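Local coordinates for phosphodiesterase (Trypanosoma brucei brucei, PDB 5H2Q), which belongs to the HD-type phosphodiesterase family of all-helical metalloproteins and holds a zinc ion and a magnesium ion, at residues 117-120 with 121-125; 230-233 with 234-237; 24-28 with 29-33. All blocks are in the same frame, centred on the assembly; numbering follows the deposited sequence.

Contact 1: 117-120 with 121-125; sequences ECFV and LLITA
I123 and F119 meet one turn apart on helix 115-127, where the isoleucine lies over one face of the ring. Followed outward, I123 CB sits 3.6 Å from V120 O, against the backbone of the preceding turn. Its longer branch turns back toward the F119 turn, because CG1 lies beside the backbone N (chi1 -71°); this puts CG1 3.4 Å from F119 O and 3.7 Å from F119 CE1. The carbon stands above the ring, displaced toward its rim, at 4.0 Å from the centroid, a CH-pi contact. The tip, I123 CD1, continues to the same side of the phenyl group and lies 3.9 Å from F119 CE1. F119 can take part because its CG is anti to the backbone N (chi1 179°), which lays the ring along the helix toward I123. A flat aromatic and a branched aliphatic suit this buried flank, which also receives V179 and F180 of a loop.

The N-H groups of 121-125 and T124 OG1 are answered within the helix, E117 by a salt bridge to R230 of helix 227-242. V120 O takes two hydrogens from T124: the backbone N-H, and the hydroxyl OG1 at 2.8 Å, which comes from well above the carbonyl plane, 45° out of it. Threonine fits a buried place, since its hydroxyl finds an acceptor one turn back while its methyl remains for packing. L121 turns toward helices 90-105 and 227-242.

A125 O accepts a hydrogen bond from ND1 of the zinc ligand H128, which probably helps to orient that imidazole. The chemistry implies a largely apolar helix segment that satisfies its threonine hydroxyl internally and its one carboxylate through another helix, and carries a backbone acceptor up to the metal site.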
ATOM      1  N   GLU A 117     -13.498  -8.640  -5.516  1.00 12.96           N
ATOM      2  CA  GLU A 117     -12.027  -8.495  -5.496  1.00 13.15           C
ATOM      3  C   GLU A 117     -11.577  -7.021  -5.361  1.00 14.32           C
ATOM      4  O   GLU A 117     -10.561  -6.731  -4.733  1.00 14.16           O
ATOM      5  CB  GLU A 117     -11.410  -9.176  -6.710  1.00 14.47           C
ATOM      6  CG  GLU A 117     -11.487 -10.689  -6.641  1.00 15.53           C
ATOM      7  CD  GLU A 117     -11.336 -11.363  -7.983  1.00 20.18           C
ATOM      8  OE1 GLU A 117     -11.369 -10.664  -9.025  1.00 22.56           O
ATOM      9  OE2 GLU A 117     -11.104 -12.591  -7.982  1.00 22.69           O
ATOM     10  N   CYS A 118     -12.346  -6.094  -5.953  1.00 11.41           N
ATOM     11  CA  CYS A 118     -12.063  -4.659  -5.838  1.00 10.66           C
ATOM     12  C   CYS A 118     -12.207  -4.237  -4.377  1.00 12.67           C
ATOM     13  O   CYS A 118     -11.320  -3.575  -3.843  1.00 12.00           O
ATOM     14  CB  CYS A 118     -12.979  -3.859  -6.740  1.00 11.53           C
ATOM     15  SG  CYS A 118     -12.607  -4.066  -8.509  1.00 15.45           S
ATOM     16  N   PHE A 119     -13.296  -4.672  -3.720  1.00 12.16           N
ATOM     17  CA  PHE A 119     -13.520  -4.389  -2.297  1.00 11.39           C
ATOM     18  C   PHE A 119     -12.362  -4.978  -1.482  1.00 13.35           C
ATOM     19  O   PHE A 119     -11.770  -4.276  -0.666  1.00 13.35           O
ATOM     20  CB  PHE A 119     -14.843  -5.034  -1.844  1.00 12.94           C
ATOM     21  CG  PHE A 119     -15.126  -4.812  -0.379  1.00 14.57           C
ATOM     22  CD1 PHE A 119     -15.036  -3.538   0.177  1.00 15.61           C
ATOM     23  CD2 PHE A 119     -15.473  -5.878   0.450  1.00 14.52           C
ATOM     24  CE1 PHE A 119     -15.331  -3.323   1.538  1.00 15.65           C
ATOM     25  CE2 PHE A 119     -15.735  -5.666   1.817  1.00 16.72           C
ATOM     26  CZ  PHE A 119     -15.657  -4.390   2.343  1.00 14.86           C
ATOM     27  N   VAL A 120     -12.028  -6.260  -1.719  1.00 11.90           N
ATOM     28  CA  VAL A 120     -10.929  -6.912  -1.016  1.00 11.08           C
ATOM     29  C   VAL A 120      -9.626  -6.128  -1.183  1.00 13.10           C
ATOM     30  O   VAL A 120      -8.910  -5.922  -0.205  1.00 13.47           O
ATOM     31  CB  VAL A 120     -10.782  -8.403  -1.452  1.00 14.71           C
ATOM     32  CG1 VAL A 120      -9.481  -9.022  -0.917  1.00 15.37           C
ATOM     33  CG2 VAL A 120     -12.013  -9.221  -1.018  1.00 13.59           C
ATOM     34  N   LEU A 121      -9.304  -5.692  -2.412  1.00 11.86           N
ATOM     35  CA  LEU A 121      -8.053  -4.942  -2.650  1.00 11.66           C
ATOM     36  C   LEU A 121      -7.974  -3.640  -1.840  1.00 12.87           C
ATOM     37  O   LEU A 121      -6.940  -3.326  -1.241  1.00 11.21           O
ATOM     38  CB  LEU A 121      -7.986  -4.552  -4.127  1.00 13.05           C
ATOM     39  CG  LEU A 121      -7.037  -5.231  -5.070  1.00 19.80           C
ATOM     40  CD1 LEU A 121      -6.846  -4.325  -6.280  1.00 20.82           C
ATOM     41  CD2 LEU A 121      -5.655  -5.484  -4.443  1.00 17.78           C
ATOM     42  N   LEU A 122      -9.084  -2.882  -1.802  1.00 11.39           N
ATOM     43  CA  LEU A 122      -9.107  -1.605  -1.075  1.00 11.41           C
ATOM     44  C   LEU A 122      -8.949  -1.825   0.420  1.00 13.32           C
ATOM     45  O   LEU A 122      -8.197  -1.103   1.082  1.00 13.95           O
ATOM     46  CB  LEU A 122     -10.384  -0.843  -1.413  1.00 11.62           C
ATOM     47  CG  LEU A 122     -10.491  -0.439  -2.897  1.00 14.70           C
ATOM     48  CD1 LEU A 122     -11.856   0.118  -3.199  1.00 14.59           C
ATOM     49  CD2 LEU A 122      -9.399   0.578  -3.284  1.00 14.09           C
ATOM     50  N   ILE A 123      -9.582  -2.894   0.936  1.00 10.21           N
ATOM     51  CA  ILE A 123      -9.429  -3.287   2.339  1.00  9.92           C
ATOM     52  C   ILE A 123      -7.980  -3.688   2.592  1.00 12.91           C
ATOM     53  O   ILE A 123      -7.376  -3.245   3.562  1.00 12.15           O
ATOM     54  CB  ILE A 123     -10.403  -4.441   2.691  1.00 12.00           C
ATOM     55  CG1 ILE A 123     -11.896  -3.945   2.743  1.00 11.95           C
ATOM     56  CG2 ILE A 123      -9.953  -5.147   3.983  1.00 13.72           C
ATOM     57  CD1 ILE A 123     -12.172  -2.721   3.701  1.00 14.72           C
ATOM     58  N   THR A 124      -7.401  -4.527   1.698  1.00 10.38           N
ATOM     59  CA  THR A 124      -6.019  -5.015   1.819  1.00  9.75           C
ATOM     60  C   THR A 124      -4.993  -3.884   1.867  1.00 11.05           C
ATOM     61  O   THR A 124      -4.040  -3.947   2.650  1.00 11.64           O
ATOM     62  CB  THR A 124      -5.721  -6.030   0.708  1.00 13.39           C
ATOM     63  OG1 THR A 124      -6.642  -7.121   0.837  1.00 14.21           O
ATOM     64  CG2 THR A 124      -4.305  -6.591   0.819  1.00 15.20           C
ATOM     65  N   ALA A 125      -5.231  -2.814   1.095  1.00 10.16           N
ATOM     66  CA  ALA A 125      -4.339  -1.661   1.098  1.00 11.13           C
ATOM     67  C   ALA A 125      -4.201  -1.126   2.528  1.00 12.25           C
ATOM     68  O   ALA A 125      -3.112  -0.744   2.912  1.00 12.19           O
ATOM     69  CB  ALA A 125      -4.874  -0.571   0.186  1.00 10.84           C
TER

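Contact 2: 230-233 with 234-237; sequences RQMT and MDVL
Q231 starts with CG anti to its own backbone N (chi1 -175°) and then bends at chi2, a fold that carries its amide along the helix to D235, one turn ahead. D235 answers by setting CG beside its backbone N, which swings the carboxylate back over the preceding turn. NE2 of Q231 donates to OD1 of D235 at 2.9 Å. The bond is nearly straight and lies in the amide plane of the glutamine, yet it meets the carboxylate from above, 42° out of the acid's plane. The amide and carboxylate planes are 40° apart, and D235 CG rests only 3.2 Å from Q231 O. With OD1 also 3.3 Å from that carbonyl oxygen, two acceptors lie close, a cost that the NE2 hydrogen probably helps to offset.

Glutamine suits the place because its amide works at both ends: NE2 serves D235, while OE1 is hydrogen-bonded to the hydroxyl of S194 on helix 185-200. At the other carboxylate oxygen, the thioether of M232, its chain bent at chi2 and chi3, brings SD to 3.6 Å from D235 OD2.

M234 faces another way. Its CG passes 3.2 Å from R230 O, and its flexible chain then leads out to E117, V120 and L121 of helix 115-127. The T233 hydroxyl bonds to H229 O on its own helix and to the hydroxyl of Y222 outside it. Behind all this runs the alpha-helical series of backbone bonds, each N-H to the C=O four residues back, in which L237 N bonds to T233 O at 2.8 Å.

The pair forms an i to i+4 side-chain hydrogen bond along alpha helix 227-242, set among packed helices of the phosphodiesterase fold; the helix's last residue is the zinc ligand D242.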
ATOM      1  N   ARG A 230      -6.882 -13.482 -12.018  1.00 22.98           N
ATOM      2  CA  ARG A 230      -7.377 -12.354 -11.208  1.00 21.89           C
ATOM      3  C   ARG A 230      -6.499 -12.106  -9.976  1.00 22.81           C
ATOM      4  O   ARG A 230      -6.225 -10.941  -9.669  1.00 21.53           O
ATOM      5  CB  ARG A 230      -8.857 -12.513 -10.841  1.00 25.34           C
ATOM      6  CG  ARG A 230      -9.762 -12.577 -12.075  1.00 30.32           C
ATOM      7  CD  ARG A 230     -11.242 -12.335 -11.785  1.00 34.92           C
ATOM      8  NE  ARG A 230     -11.731 -13.141 -10.668  1.00 35.20           N
ATOM      9  CZ  ARG A 230     -12.156 -14.397 -10.766  1.00 60.45           C
ATOM     10  NH1 ARG A 230     -12.143 -15.022 -11.939  1.00 55.81           N
ATOM     11  NH2 ARG A 230     -12.586 -15.042  -9.692  1.00 46.78           N
ATOM     12  N   GLN A 231      -6.036 -13.181  -9.312  1.00 19.51           N
ATOM     13  CA  GLN A 231      -5.138 -13.064  -8.142  1.00 19.03           C
ATOM     14  C   GLN A 231      -3.830 -12.385  -8.534  1.00 22.50           C
ATOM     15  O   GLN A 231      -3.360 -11.510  -7.819  1.00 18.00           O
ATOM     16  CB  GLN A 231      -4.847 -14.408  -7.460  1.00 19.82           C
ATOM     17  CG  GLN A 231      -4.015 -14.259  -6.164  1.00 22.22           C
ATOM     18  CD  GLN A 231      -4.740 -13.463  -5.084  1.00 20.36           C
ATOM     19  OE1 GLN A 231      -5.849 -13.819  -4.668  1.00 20.41           O
ATOM     20  NE2 GLN A 231      -4.153 -12.338  -4.649  1.00 15.96           N
ATOM     21  N   MET A 232      -3.248 -12.772  -9.677  1.00 22.80           N
ATOM     22  CA  MET A 232      -2.035 -12.121 -10.144  1.00 23.07           C
ATOM     23  C   MET A 232      -2.275 -10.646 -10.451  1.00 22.82           C
ATOM     24  O   MET A 232      -1.416  -9.835 -10.151  1.00 20.53           O
ATOM     25  CB  MET A 232      -1.389 -12.889 -11.317  1.00 26.42           C
ATOM     26  CG  MET A 232      -0.688 -14.184 -10.881  1.00 31.53           C
ATOM     27  SD  MET A 232       0.587 -14.093  -9.600  1.00 37.92           S
ATOM     28  CE  MET A 232       1.497 -12.667 -10.137  1.00 34.26           C
ATOM     29  N   THR A 233      -3.463 -10.275 -11.005  1.00 18.38           N
ATOM     30  CA  THR A 233      -3.814  -8.887 -11.254  1.00 17.18           C
ATOM     31  C   THR A 233      -3.914  -8.162  -9.886  1.00 16.84           C
ATOM     32  O   THR A 233      -3.432  -7.038  -9.760  1.00 15.89           O
ATOM     33  CB  THR A 233      -5.128  -8.785 -12.051  1.00 22.64           C
ATOM     34  OG1 THR A 233      -4.974  -9.498 -13.287  1.00 26.27           O
ATOM     35  CG2 THR A 233      -5.512  -7.362 -12.343  1.00 20.87           C
ATOM     36  N   MET A 234      -4.554  -8.803  -8.893  1.00 14.32           N
ATOM     37  CA  MET A 234      -4.671  -8.218  -7.543  1.00 12.14           C
ATOM     38  C   MET A 234      -3.269  -7.988  -6.937  1.00 16.58           C
ATOM     39  O   MET A 234      -3.004  -6.906  -6.424  1.00 15.66           O
ATOM     40  CB  MET A 234      -5.465  -9.152  -6.621  1.00 13.86           C
ATOM     41  CG  MET A 234      -6.946  -9.271  -7.006  1.00 15.25           C
ATOM     42  SD  MET A 234      -7.879 -10.267  -5.845  1.00 17.47           S
ATOM     43  CE  MET A 234      -7.970  -9.108  -4.438  1.00 15.34           C
ATOM     44  N   ASP A 235      -2.364  -8.984  -7.047  1.00 15.82           N
ATOM     45  CA  ASP A 235      -0.984  -8.849  -6.519  1.00 14.44           C
ATOM     46  C   ASP A 235      -0.276  -7.695  -7.211  1.00 16.42           C
ATOM     47  O   ASP A 235       0.312  -6.830  -6.556  1.00 15.62           O
ATOM     48  CB  ASP A 235      -0.194 -10.145  -6.776  1.00 15.92           C
ATOM     49  CG  ASP A 235      -0.669 -11.385  -6.065  1.00 18.82           C
ATOM     50  OD1 ASP A 235      -1.454 -11.257  -5.083  1.00 18.37           O
ATOM     51  OD2 ASP A 235      -0.226 -12.490  -6.451  1.00 22.64           O
ATOM     52  N   VAL A 236      -0.372  -7.642  -8.555  1.00 15.67           N
ATOM     53  CA  VAL A 236       0.226  -6.572  -9.354  1.00 15.50           C
ATOM     54  C   VAL A 236      -0.352  -5.193  -9.013  1.00 15.26           C
ATOM     55  O   VAL A 236       0.397  -4.210  -8.945  1.00 14.23           O
ATOM     56  CB  VAL A 236       0.125  -6.936 -10.856  1.00 22.03           C
ATOM     57  CG1 VAL A 236       0.220  -5.708 -11.764  1.00 23.11           C
ATOM     58  CG2 VAL A 236       1.195  -7.963 -11.188  1.00 22.50           C
ATOM     59  N   LEU A 237      -1.660  -5.111  -8.715  1.00 13.19           N
ATOM     60  CA  LEU A 237      -2.222  -3.825  -8.339  1.00 13.63           C
ATOM     61  C   LEU A 237      -1.799  -3.395  -6.926  1.00 14.74           C
ATOM     62  O   LEU A 237      -1.577  -2.216  -6.696  1.00 15.45           O
ATOM     63  CB  LEU A 237      -3.753  -3.850  -8.438  1.00 14.38           C
ATOM     64  CG  LEU A 237      -4.310  -3.650  -9.812  1.00 19.76           C
ATOM     65  CD1 LEU A 237      -5.799  -3.746  -9.745  1.00 22.64           C
ATOM     66  CD2 LEU A 237      -3.916  -2.279 -10.388  1.00 22.93           C
TER

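Contact 3: 24-28 with 29-33; sequences VDVTD and IDFDL
The carbonyl oxygen of D28 accepts from two donors: F31 N closes a type I turn onto it at 3.1 Å, and the amide NE2 of Q98 binds it from helix 90-105. F31 N stands far above the carbonyl plane, 65° out of it, as the tight turn dictates. The same aspartate uses its side chain as well, since OD2 accepts D30 N at 2.8 Å on the anti side of the carboxylate. That places D28 OD2 4.3 Å from D30 OD2, a proximity of like charges that is probably eased by the salt bridge of D30 OD1 to R323.

Another type I turn, D25 to D28, precedes it; it has a weak backbone bond, D28 N to D25 O, and is reinforced by D25 OD1. This oxygen accepts T27 N in an Asx turn and also T27 OG1, at 2.6 Å. Aspartate suits such turns, because a short carboxylate can accept a backbone N-H two residues ahead, and the T27 hydroxyl adds a bond to the same oxygen.

F31, the last residue of the later turn, packs back against residues 24-26. With CG anti to the backbone N (chi1 174°), the ring swings over them. V24 CG1 meets its edge, in the ring plane, 3.9 Å from F31 CE1, whereas V26 lies alongside and brings CG1 to 4.0 Å from that carbon.

The loop runs from helix 10-17 to helix 33-38, which D32 caps through OD1 and Q35 N. F31 presses on I50 of helix 43-58 and on Q98 of helix 90-105, V26 reaches L54, and I29 touches W319 of helix 318-334, so the turns bridge three helices.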
ATOM      1  N   VAL A  24     -13.212  18.677  -2.225  1.00 17.01           N
ATOM      2  CA  VAL A  24     -11.935  18.041  -2.498  1.00 16.75           C
ATOM      3  C   VAL A  24     -12.267  16.609  -2.901  1.00 20.50           C
ATOM      4  O   VAL A  24     -12.726  15.814  -2.073  1.00 20.87           O
ATOM      5  CB  VAL A  24     -10.967  18.080  -1.274  1.00 20.34           C
ATOM      6  CG1 VAL A  24      -9.613  17.473  -1.637  1.00 20.31           C
ATOM      7  CG2 VAL A  24     -10.786  19.514  -0.738  1.00 19.31           C
ATOM      8  N   ASP A  25     -12.050  16.295  -4.173  1.00 17.11           N
ATOM      9  CA  ASP A  25     -12.365  14.981  -4.691  1.00 15.93           C
ATOM     10  C   ASP A  25     -11.314  13.929  -4.300  1.00 17.46           C
ATOM     11  O   ASP A  25     -10.231  13.884  -4.889  1.00 17.54           O
ATOM     12  CB  ASP A  25     -12.572  15.063  -6.196  1.00 18.28           C
ATOM     13  CG  ASP A  25     -12.953  13.769  -6.867  1.00 21.27           C
ATOM     14  OD1 ASP A  25     -13.212  12.779  -6.148  1.00 17.88           O
ATOM     15  OD2 ASP A  25     -13.015  13.752  -8.113  1.00 26.85           O
ATOM     16  N   VAL A  26     -11.692  13.020  -3.384  1.00 15.26           N
ATOM     17  CA  VAL A  26     -10.774  11.963  -2.907  1.00 14.91           C
ATOM     18  C   VAL A  26     -10.572  10.844  -3.949  1.00 16.11           C
ATOM     19  O   VAL A  26      -9.751   9.958  -3.729  1.00 15.59           O
ATOM     20  CB  VAL A  26     -11.172  11.399  -1.523  1.00 18.05           C
ATOM     21  CG1 VAL A  26     -11.146  12.503  -0.461  1.00 17.98           C
ATOM     22  CG2 VAL A  26     -12.525  10.682  -1.566  1.00 18.01           C
ATOM     23  N   THR A  27     -11.327  10.871  -5.052  1.00 14.31           N
ATOM     24  CA  THR A  27     -11.204   9.837  -6.093  1.00 13.74           C
ATOM     25  C   THR A  27     -10.258  10.241  -7.242  1.00 18.83           C
ATOM     26  O   THR A  27     -10.050   9.451  -8.154  1.00 18.84           O
ATOM     27  CB  THR A  27     -12.587   9.474  -6.685  1.00 16.16           C
ATOM     28  OG1 THR A  27     -13.034  10.533  -7.533  1.00 20.36           O
ATOM     29  CG2 THR A  27     -13.641   9.118  -5.629  1.00 15.72           C
ATOM     30  N   ASP A  28      -9.758  11.472  -7.239  1.00 19.29           N
ATOM     31  CA  ASP A  28      -8.913  11.996  -8.320  1.00 19.19           C
ATOM     32  C   ASP A  28      -7.468  11.485  -8.327  1.00 21.86           C
ATOM     33  O   ASP A  28      -6.871  11.336  -7.262  1.00 19.18           O
ATOM     34  CB  ASP A  28      -8.935  13.537  -8.284  1.00 22.41           C
ATOM     35  CG  ASP A  28      -8.604  14.148  -9.632  1.00 36.46           C
ATOM     36  OD1 ASP A  28      -9.542  14.323 -10.452  1.00 42.21           O
ATOM     37  OD2 ASP A  28      -7.401  14.316  -9.926  1.00 30.39           O
ATOM     38  N   ILE A  29      -6.870  11.282  -9.536  1.00 18.27           N
ATOM     39  CA  ILE A  29      -5.466  10.886  -9.601  1.00 19.28           C
ATOM     40  C   ILE A  29      -4.551  11.969  -9.016  1.00 23.80           C
ATOM     41  O   ILE A  29      -3.474  11.623  -8.535  1.00 25.23           O
ATOM     42  CB  ILE A  29      -4.980  10.395 -10.993  1.00 23.19           C
ATOM     43  CG1 ILE A  29      -4.840  11.557 -12.017  1.00 23.67           C
ATOM     44  CG2 ILE A  29      -5.864   9.246 -11.524  1.00 23.43           C
ATOM     45  CD1 ILE A  29      -4.074  11.159 -13.310  1.00 30.32           C
ATOM     46  N   ASP A  30      -4.985  13.254  -9.025  1.00 20.41           N
ATOM     47  CA  ASP A  30      -4.223  14.388  -8.486  1.00 20.41           C
ATOM     48  C   ASP A  30      -4.488  14.681  -7.026  1.00 22.23           C
ATOM     49  O   ASP A  30      -4.021  15.714  -6.509  1.00 22.88           O
ATOM     50  CB  ASP A  30      -4.452  15.661  -9.332  1.00 23.22           C
ATOM     51  CG  ASP A  30      -3.857  15.628 -10.728  1.00 34.44           C
ATOM     52  OD1 ASP A  30      -3.192  14.639 -11.066  1.00 31.25           O
ATOM     53  OD2 ASP A  30      -4.059  16.604 -11.482  1.00 48.88           O
ATOM     54  N   PHE A  31      -5.260  13.800  -6.345  1.00 17.09           N
ATOM     55  CA  PHE A  31      -5.577  14.025  -4.944  1.00 15.15           C
ATOM     56  C   PHE A  31      -4.276  14.176  -4.176  1.00 17.80           C
ATOM     57  O   PHE A  31      -3.354  13.391  -4.382  1.00 17.61           O
ATOM     58  CB  PHE A  31      -6.412  12.862  -4.364  1.00 15.92           C
ATOM     59  CG  PHE A  31      -6.612  13.020  -2.872  1.00 15.57           C
ATOM     60  CD1 PHE A  31      -7.432  14.029  -2.363  1.00 18.58           C
ATOM     61  CD2 PHE A  31      -5.969  12.172  -1.973  1.00 17.19           C
ATOM     62  CE1 PHE A  31      -7.603  14.184  -0.991  1.00 19.33           C
ATOM     63  CE2 PHE A  31      -6.127  12.344  -0.593  1.00 19.54           C
ATOM     64  CZ  PHE A  31      -6.939  13.350  -0.116  1.00 17.72           C
ATOM     65  N   ASP A  32      -4.199  15.207  -3.343  1.00 15.22           N
ATOM     66  CA  ASP A  32      -2.999  15.555  -2.579  1.00 16.00           C
ATOM     67  C   ASP A  32      -3.209  15.283  -1.082  1.00 18.35           C
ATOM     68  O   ASP A  32      -3.778  16.106  -0.354  1.00 18.11           O
ATOM     69  CB  ASP A  32      -2.663  17.028  -2.826  1.00 19.01           C
ATOM     70  CG  ASP A  32      -1.318  17.469  -2.276  1.00 26.17           C
ATOM     71  OD1 ASP A  32      -0.769  16.758  -1.384  1.00 20.53           O
ATOM     72  OD2 ASP A  32      -0.840  18.544  -2.687  1.00 30.20           O
ATOM     73  N   LEU A  33      -2.736  14.108  -0.622  1.00 14.72           N
ATOM     74  CA  LEU A  33      -2.859  13.730   0.778  1.00 13.89           C
ATOM     75  C   LEU A  33      -2.039  14.636   1.720  1.00 18.41           C
ATOM     76  O   LEU A  33      -2.471  14.896   2.856  1.00 17.47           O
ATOM     77  CB  LEU A  33      -2.483  12.230   0.960  1.00 13.73           C
ATOM     78  CG  LEU A  33      -2.650  11.645   2.378  1.00 17.39           C
ATOM     79  CD1 LEU A  33      -4.098  11.777   2.908  1.00 15.73           C
ATOM     80  CD2 LEU A  33      -2.253  10.172   2.378  1.00 18.12           C
TER

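How the contacts relate
Contacts 1 and 2 are each one stretch of a buried helix, 115-127 and 227-242, and these helices touch. E117 OE2 forms a salt bridge with R230 NE at 2.8 Å, and L121 CD1 packs on L237 CD1 at 3.7 Å. Both helices lead toward zinc ligands. Contact 1 is largely apolar, whereas contact 2 pairs an amide with a carboxylate. Contact 3 lies nearer the surface, its centre about 19 Å from that of contact 1, and touches neither. Lacking regular helical hydrogen bonds, it relies on aspartates and turns, though helix 90-105 packs against both it and contact 1.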